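Local coordinates for p800 reaction center core protein (Heliobacterium modesticaldum, PDB 5V8K) that forms the homodimeric core of the heliobacterial photosynthetic reaction center, binding bacteriochlorophyll g pigments and a 4Fe-4S cluster, at residues A[275-287]-A[392-404]. Numbering follows the deposited sequence.
Sequences WIGGVFHGAHFML and TMVPMWRMVFFSK. With GBF (Bacteriochlorophyll g), chain T.
Met399 O accepts a hydrogen bond from Ser403 OG at 2.9 Å, tilted 26° from the carbonyl plane, and lies within hydrogen-bonding distance of a water. The same water is 3.0 Å from Ala283 O, so it can link the two backbones. The segments lie on helices 258-291 and 376-401 of the photosystem I-type core, both predicted to span the membrane, and the second runs on into a turn. Their local axes are nearly parallel, 22° apart. The small Ala283 CB rests against the Met399 carbonyl, where the CA atoms of Ala283 and Val400 come within 4.6 Å. Met399 is a knob in the hole formed by Ile276, Val279, Phe280 and Ala283. Farther along, Met396 makes a Met-aromatic contact with Trp275. Its SD lies 3.8 Å from the centroid of the six-membered ring, over the face. A bend at chi3 (70°) carries CE over the five-membered ring and against Val279 CG2. Both helices line a bacteriochlorophyll g. Val279 CG2 meets C1B of the macrocycle and Val400 CG2 its methyl CMA. Methyl CMB sits over one face of the Trp397 ring. Trp397 NE1 gives a weak hydrogen bond to Met393 SD. A leucine in place of Trp397 would probably leave CMB without the ring face it packs on and Met393 SD without its weak N-H donor. Met393 SD itself lies 3.4 Å from the pigment's CBB.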
loop_
_atom_site.group_PDB
_atom_site.type_symbol
_atom_site.label_atom_id
_atom_site.label_comp_id
_atom_site.label_asym_id
_atom_site.label_seq_id
_atom_site.Cartn_x
_atom_site.Cartn_y
_atom_site.Cartn_z
ATOM N N TRP A 275 -15.327 8.913 17.952
ATOM C CA TRP A 275 -15.205 10.337 17.664
ATOM C C TRP A 275 -15.697 10.629 16.252
ATOM O O TRP A 275 -16.531 11.504 16.032
ATOM C CB TRP A 275 -13.737 10.756 17.828
ATOM C CG TRP A 275 -13.380 12.199 17.623
ATOM C CD1 TRP A 275 -14.102 13.304 17.981
ATOM C CD2 TRP A 275 -12.174 12.683 17.018
ATOM N NE1 TRP A 275 -13.411 14.457 17.626
ATOM C CE2 TRP A 275 -12.219 14.091 17.041
ATOM C CE3 TRP A 275 -11.060 12.056 16.456
ATOM C CZ2 TRP A 275 -11.183 14.876 16.515
ATOM C CZ3 TRP A 275 -10.054 12.822 15.933
ATOM C CH2 TRP A 275 -10.116 14.226 15.967
ATOM N N ILE A 276 -15.193 9.869 15.285
ATOM C CA ILE A 276 -15.503 10.145 13.896
ATOM C C ILE A 276 -16.922 9.718 13.579
ATOM O O ILE A 276 -17.658 10.447 12.919
ATOM C CB ILE A 276 -14.467 9.470 12.985
ATOM C CG1 ILE A 276 -13.109 10.140 13.203
ATOM C CG2 ILE A 276 -14.909 9.541 11.522
ATOM C CD1 ILE A 276 -11.924 9.401 12.631
ATOM N N GLY A 277 -17.342 8.540 14.056
ATOM C CA GLY A 277 -18.718 8.121 13.852
ATOM C C GLY A 277 -19.718 8.983 14.586
ATOM O O GLY A 277 -20.824 9.210 14.096
ATOM N N GLY A 278 -19.360 9.478 15.766
ATOM C CA GLY A 278 -20.250 10.394 16.456
ATOM C C GLY A 278 -20.429 11.696 15.705
ATOM O O GLY A 278 -21.548 12.219 15.589
ATOM N N VAL A 279 -19.330 12.249 15.193
ATOM C CA VAL A 279 -19.415 13.474 14.404
ATOM C C VAL A 279 -20.217 13.231 13.129
ATOM O O VAL A 279 -20.995 14.091 12.699
ATOM C CB VAL A 279 -17.998 14.013 14.118
ATOM C CG1 VAL A 279 -18.021 15.174 13.111
ATOM C CG2 VAL A 279 -17.383 14.485 15.435
ATOM N N PHE A 280 -20.058 12.056 12.510
ATOM C CA PHE A 280 -20.875 11.736 11.344
ATOM C C PHE A 280 -22.369 11.801 11.677
ATOM O O PHE A 280 -23.158 12.351 10.904
ATOM C CB PHE A 280 -20.510 10.357 10.794
ATOM C CG PHE A 280 -21.615 9.750 9.966
ATOM C CD1 PHE A 280 -21.801 10.122 8.645
ATOM C CD2 PHE A 280 -22.494 8.854 10.535
ATOM C CE1 PHE A 280 -22.842 9.588 7.900
ATOM C CE2 PHE A 280 -23.532 8.321 9.803
ATOM C CZ PHE A 280 -23.712 8.690 8.483
ATOM N N HIS A 281 -22.779 11.247 12.826
ATOM C CA HIS A 281 -24.191 11.308 13.205
ATOM C C HIS A 281 -24.664 12.732 13.483
ATOM O O HIS A 281 -25.807 13.076 13.176
ATOM C CB HIS A 281 -24.450 10.435 14.420
ATOM C CG HIS A 281 -24.624 9.005 14.067
ATOM N ND1 HIS A 281 -25.652 8.572 13.262
ATOM C CD2 HIS A 281 -23.880 7.915 14.359
ATOM C CE1 HIS A 281 -25.535 7.273 13.072
ATOM N NE2 HIS A 281 -24.469 6.852 13.733
ATOM N N GLY A 282 -23.845 13.546 14.138
ATOM C CA GLY A 282 -24.269 14.905 14.397
ATOM C C GLY A 282 -24.429 15.669 13.098
ATOM O O GLY A 282 -25.419 16.366 12.888
ATOM N N ALA A 283 -23.461 15.503 12.197
ATOM C CA ALA A 283 -23.520 16.120 10.878
ATOM C C ALA A 283 -24.729 15.627 10.096
ATOM O O ALA A 283 -25.383 16.401 9.391
ATOM C CB ALA A 283 -22.220 15.813 10.106
ATOM N N HIS A 284 -25.019 14.335 10.177
ATOM C CA HIS A 284 -26.183 13.806 9.480
ATOM C C HIS A 284 -27.469 14.382 10.057
ATOM O O HIS A 284 -28.413 14.684 9.317
ATOM C CB HIS A 284 -26.205 12.277 9.552
ATOM C CG HIS A 284 -27.352 11.686 8.820
ATOM N ND1 HIS A 284 -28.427 11.120 9.467
ATOM C CD2 HIS A 284 -27.634 11.638 7.498
ATOM C CE1 HIS A 284 -29.316 10.728 8.571
ATOM N NE2 HIS A 284 -28.866 11.040 7.370
ATOM N N PHE A 285 -27.530 14.538 11.375
ATOM C CA PHE A 285 -28.674 15.212 11.984
ATOM C C PHE A 285 -28.801 16.643 11.464
ATOM O O PHE A 285 -29.894 17.082 11.070
ATOM C CB PHE A 285 -28.543 15.167 13.514
ATOM C CG PHE A 285 -29.325 16.253 14.236
ATOM C CD1 PHE A 285 -30.696 16.148 14.441
ATOM C CD2 PHE A 285 -28.664 17.364 14.737
ATOM C CE1 PHE A 285 -31.395 17.180 15.116
ATOM C CE2 PHE A 285 -29.341 18.369 15.410
ATOM C CZ PHE A 285 -30.703 18.286 15.593
ATOM N N MET A 286 -27.687 17.381 11.421
ATOM C CA MET A 286 -27.750 18.749 10.913
ATOM C C MET A 286 -28.221 18.777 9.473
ATOM O O MET A 286 -29.008 19.643 9.083
ATOM C CB MET A 286 -26.385 19.425 11.017
ATOM C CG MET A 286 -25.947 19.642 12.425
ATOM S SD MET A 286 -24.164 19.757 12.439
ATOM C CE MET A 286 -23.971 20.991 13.651
ATOM N N LEU A 287 -27.742 17.838 8.667
ATOM C CA LEU A 287 -28.114 17.817 7.266
ATOM C C LEU A 287 -29.601 17.555 7.104
ATOM O O LEU A 287 -30.247 18.147 6.226
ATOM C CB LEU A 287 -27.279 16.765 6.543
ATOM C CG LEU A 287 -27.395 16.733 5.036
ATOM C CD1 LEU A 287 -26.888 18.077 4.434
ATOM C CD2 LEU A 287 -26.592 15.559 4.456
ATOM N N THR A 392 -6.978 14.829 10.492
ATOM C CA THR A 392 -8.228 14.077 10.557
ATOM C C THR A 392 -9.438 15.004 10.642
ATOM O O THR A 392 -10.489 14.722 10.068
ATOM C CB THR A 392 -8.194 13.118 11.762
ATOM O OG1 THR A 392 -7.097 12.209 11.613
ATOM C CG2 THR A 392 -9.453 12.309 11.804
ATOM N N MET A 393 -9.314 16.108 11.358
ATOM C CA MET A 393 -10.442 17.027 11.485
ATOM C C MET A 393 -10.823 17.707 10.159
ATOM O O MET A 393 -11.928 18.274 10.073
ATOM C CB MET A 393 -10.141 18.127 12.515
ATOM C CG MET A 393 -10.251 17.726 13.987
ATOM S SD MET A 393 -10.371 19.184 15.061
ATOM C CE MET A 393 -8.710 19.827 14.905
ATOM N N VAL A 394 -9.960 17.679 9.136
ATOM C CA VAL A 394 -10.292 18.352 7.862
ATOM C C VAL A 394 -11.525 17.678 7.252
ATOM O O VAL A 394 -12.525 18.364 7.016
ATOM C CB VAL A 394 -9.096 18.377 6.882
ATOM C CG1 VAL A 394 -9.510 18.797 5.481
ATOM C CG2 VAL A 394 -8.014 19.357 7.404
ATOM N N PRO A 395 -11.529 16.361 7.003
ATOM C CA PRO A 395 -12.787 15.738 6.553
ATOM C C PRO A 395 -13.918 15.829 7.580
ATOM O O PRO A 395 -15.087 15.920 7.181
ATOM C CB PRO A 395 -12.408 14.273 6.260
ATOM C CG PRO A 395 -11.083 14.040 6.909
ATOM C CD PRO A 395 -10.408 15.418 7.004
ATOM N N MET A 396 -13.612 15.865 8.879
ATOM C CA MET A 396 -14.661 15.935 9.899
ATOM C C MET A 396 -15.426 17.254 9.830
ATOM O O MET A 396 -16.662 17.276 9.912
ATOM C CB MET A 396 -14.070 15.735 11.294
ATOM C CG MET A 396 -13.430 14.378 11.478
ATOM S SD MET A 396 -12.673 14.131 13.104
ATOM C CE MET A 396 -14.166 14.071 14.033
ATOM N N TRP A 397 -14.709 18.372 9.705
ATOM C CA TRP A 397 -15.416 19.640 9.646
ATOM C C TRP A 397 -16.087 19.856 8.293
ATOM O O TRP A 397 -17.080 20.587 8.218
ATOM C CB TRP A 397 -14.499 20.804 10.001
ATOM C CG TRP A 397 -14.196 20.830 11.474
ATOM C CD1 TRP A 397 -13.000 20.539 12.067
ATOM C CD2 TRP A 397 -15.101 21.155 12.544
ATOM N NE1 TRP A 397 -13.093 20.680 13.418
ATOM C CE2 TRP A 397 -14.367 21.066 13.747
ATOM C CE3 TRP A 397 -16.449 21.522 12.606
ATOM C CZ2 TRP A 397 -14.947 21.287 15.006
ATOM C CZ3 TRP A 397 -17.020 21.778 13.870
ATOM C CH2 TRP A 397 -16.261 21.648 15.047
ATOM N N ARG A 398 -15.646 19.150 7.254
ATOM C CA ARG A 398 -16.375 19.182 5.989
ATOM C C ARG A 398 -17.704 18.412 6.068
ATOM O O ARG A 398 -18.702 18.846 5.480
ATOM C CB ARG A 398 -15.474 18.646 4.872
ATOM C CG ARG A 398 -14.301 19.607 4.507
ATOM C CD ARG A 398 -13.324 18.931 3.578
ATOM N NE ARG A 398 -13.870 18.720 2.243
ATOM C CZ ARG A 398 -13.132 18.332 1.202
ATOM N NH1 ARG A 398 -11.839 18.139 1.366
ATOM N NH2 ARG A 398 -13.657 18.203 -0.022
ATOM N N MET A 399 -17.741 17.273 6.785
ATOM C CA MET A 399 -19.004 16.599 7.107
ATOM C C MET A 399 -19.993 17.574 7.700
ATOM O O MET A 399 -21.158 17.635 7.285
ATOM C CB MET A 399 -18.786 15.445 8.112
ATOM C CG MET A 399 -18.345 14.128 7.547
ATOM S SD MET A 399 -18.434 12.762 8.802
ATOM C CE MET A 399 -17.050 13.043 9.884
ATOM N N VAL A 400 -19.528 18.357 8.673
ATOM C CA VAL A 400 -20.394 19.246 9.438
ATOM C C VAL A 400 -20.894 20.409 8.587
ATOM O O VAL A 400 -22.076 20.759 8.641
ATOM C CB VAL A 400 -19.650 19.747 10.684
ATOM C CG1 VAL A 400 -20.487 20.789 11.422
ATOM C CG2 VAL A 400 -19.304 18.574 11.592
ATOM N N PHE A 401 -20.005 21.050 7.805
ATOM C CA PHE A 401 -20.310 22.352 7.204
ATOM C C PHE A 401 -20.333 22.394 5.673
ATOM O O PHE A 401 -20.839 23.383 5.112
ATOM C CB PHE A 401 -19.307 23.408 7.697
ATOM C CG PHE A 401 -19.496 23.812 9.129
ATOM C CD1 PHE A 401 -20.731 24.250 9.593
ATOM C CD2 PHE A 401 -18.439 23.758 10.011
ATOM C CE1 PHE A 401 -20.915 24.639 10.927
ATOM C CE2 PHE A 401 -18.600 24.131 11.348
ATOM C CZ PHE A 401 -19.844 24.560 11.815
ATOM N N PHE A 402 -19.832 21.368 4.984
ATOM C CA PHE A 402 -19.789 21.335 3.528
ATOM C C PHE A 402 -20.778 20.363 2.880
ATOM O O PHE A 402 -20.701 20.142 1.667
ATOM C CB PHE A 402 -18.378 20.964 3.050
ATOM C CG PHE A 402 -17.346 22.062 3.190
ATOM C CD1 PHE A 402 -17.136 22.710 4.399
ATOM C CD2 PHE A 402 -16.519 22.376 2.120
ATOM C CE1 PHE A 402 -16.164 23.688 4.510
ATOM C CE2 PHE A 402 -15.542 23.338 2.243
ATOM C CZ PHE A 402 -15.358 23.991 3.441
ATOM N N SER A 403 -21.678 19.748 3.636
ATOM C CA SER A 403 -22.413 18.605 3.107
ATOM C C SER A 403 -23.717 18.984 2.416
ATOM O O SER A 403 -24.300 18.154 1.722
ATOM C CB SER A 403 -22.677 17.596 4.232
ATOM O OG SER A 403 -21.473 16.895 4.527
ATOM N N LYS A 404 -24.141 20.235 2.516
ATOM C CA LYS A 404 -25.272 20.739 1.756
ATOM C C LYS A 404 -24.817 21.647 0.614
ATOM O O LYS A 404 -25.116 21.383 -0.555
ATOM C CB LYS A 404 -26.207 21.484 2.699
ATOM C CG LYS A 404 -27.419 22.103 2.027
ATOM C CD LYS A 404 -28.399 21.057 1.608
ATOM C CE LYS A 404 -29.777 21.695 1.391
ATOM N NZ LYS A 404 -30.761 20.649 1.078
HETATM MG MG GBF T . -18.609 17.924 18.837
HETATM C CHA GBF T . -21.958 18.964 18.713
HETATM C CHB GBF T . -18.446 18.264 15.553
HETATM C CHC GBF T . -15.262 17.467 19.310
HETATM C CHD GBF T . -19.033 17.725 22.434
HETATM N NA GBF T . -19.895 18.491 17.445
HETATM C C1A GBF T . -21.160 18.918 17.453
HETATM C C2A GBF T . -21.757 19.500 16.222
HETATM C C3A GBF T . -20.824 18.767 15.252
HETATM C C4A GBF T . -19.651 18.488 16.140
HETATM C CMA GBF T . -21.395 17.462 14.709
HETATM C CAA GBF T . -21.721 21.047 16.215
HETATM C CBA GBF T . -20.316 21.639 16.113
HETATM C CGA GBF T . -20.426 23.146 16.021
HETATM O O1A GBF T . -21.194 23.658 15.213
HETATM O O2A GBF T . -19.241 23.884 16.420
HETATM N NB GBF T . -17.002 18.048 17.581
HETATM C C1B GBF T . -17.137 18.031 16.233
HETATM C C2B GBF T . -15.879 17.960 15.682
HETATM C C3B GBF T . -14.997 17.756 16.728
HETATM C C4B GBF T . -15.762 17.689 17.917
HETATM C CMB GBF T . -15.547 18.090 14.210
HETATM C CAB GBF T . -13.554 17.674 16.465
HETATM C CBB GBF T . -12.561 17.790 17.318
HETATM N NC GBF T . -17.450 17.675 20.506
HETATM C C1C GBF T . -16.136 17.464 20.514
HETATM C C2C GBF T . -15.333 17.129 21.722
HETATM C C3C GBF T . -16.534 17.300 22.525
HETATM C C4C GBF T . -17.707 17.564 21.830
HETATM C CMC GBF T . -14.932 15.632 21.661
HETATM C CAC GBF T . -16.481 17.126 23.990
HETATM C CBC GBF T . -15.171 16.844 24.684
HETATM N ND GBF T . -19.991 18.247 20.274
HETATM C C1D GBF T . -20.168 18.124 21.588
HETATM C C2D GBF T . -21.615 18.402 22.270
HETATM C C3D GBF T . -22.144 18.720 21.015
HETATM C C4D GBF T . -21.273 18.629 19.885
HETATM C CMD GBF T . -22.166 18.376 23.648
HETATM C CAD GBF T . -23.430 19.258 20.518
HETATM O OBD GBF T . -24.585 19.351 21.053
HETATM C CBD GBF T . -23.371 19.297 19.012
HETATM C CGD GBF T . -24.242 18.281 18.330
HETATM O O1D GBF T . -23.859 17.156 18.058
HETATM O O2D GBF T . -25.596 18.588 17.979
HETATM C CED GBF T . -26.546 17.565 18.277
HETATM C C1 GBF T . -18.951 25.211 15.990
HETATM C C2 GBF T . -17.448 25.329 16.017
HETATM C C3 GBF T . -16.763 25.525 17.154
HETATM C C4 GBF T . -17.464 25.659 18.473
HETATM C C5 GBF T . -15.254 25.613 17.110
HETATM O O HOH W 1 -24.027 18.412 7.678
#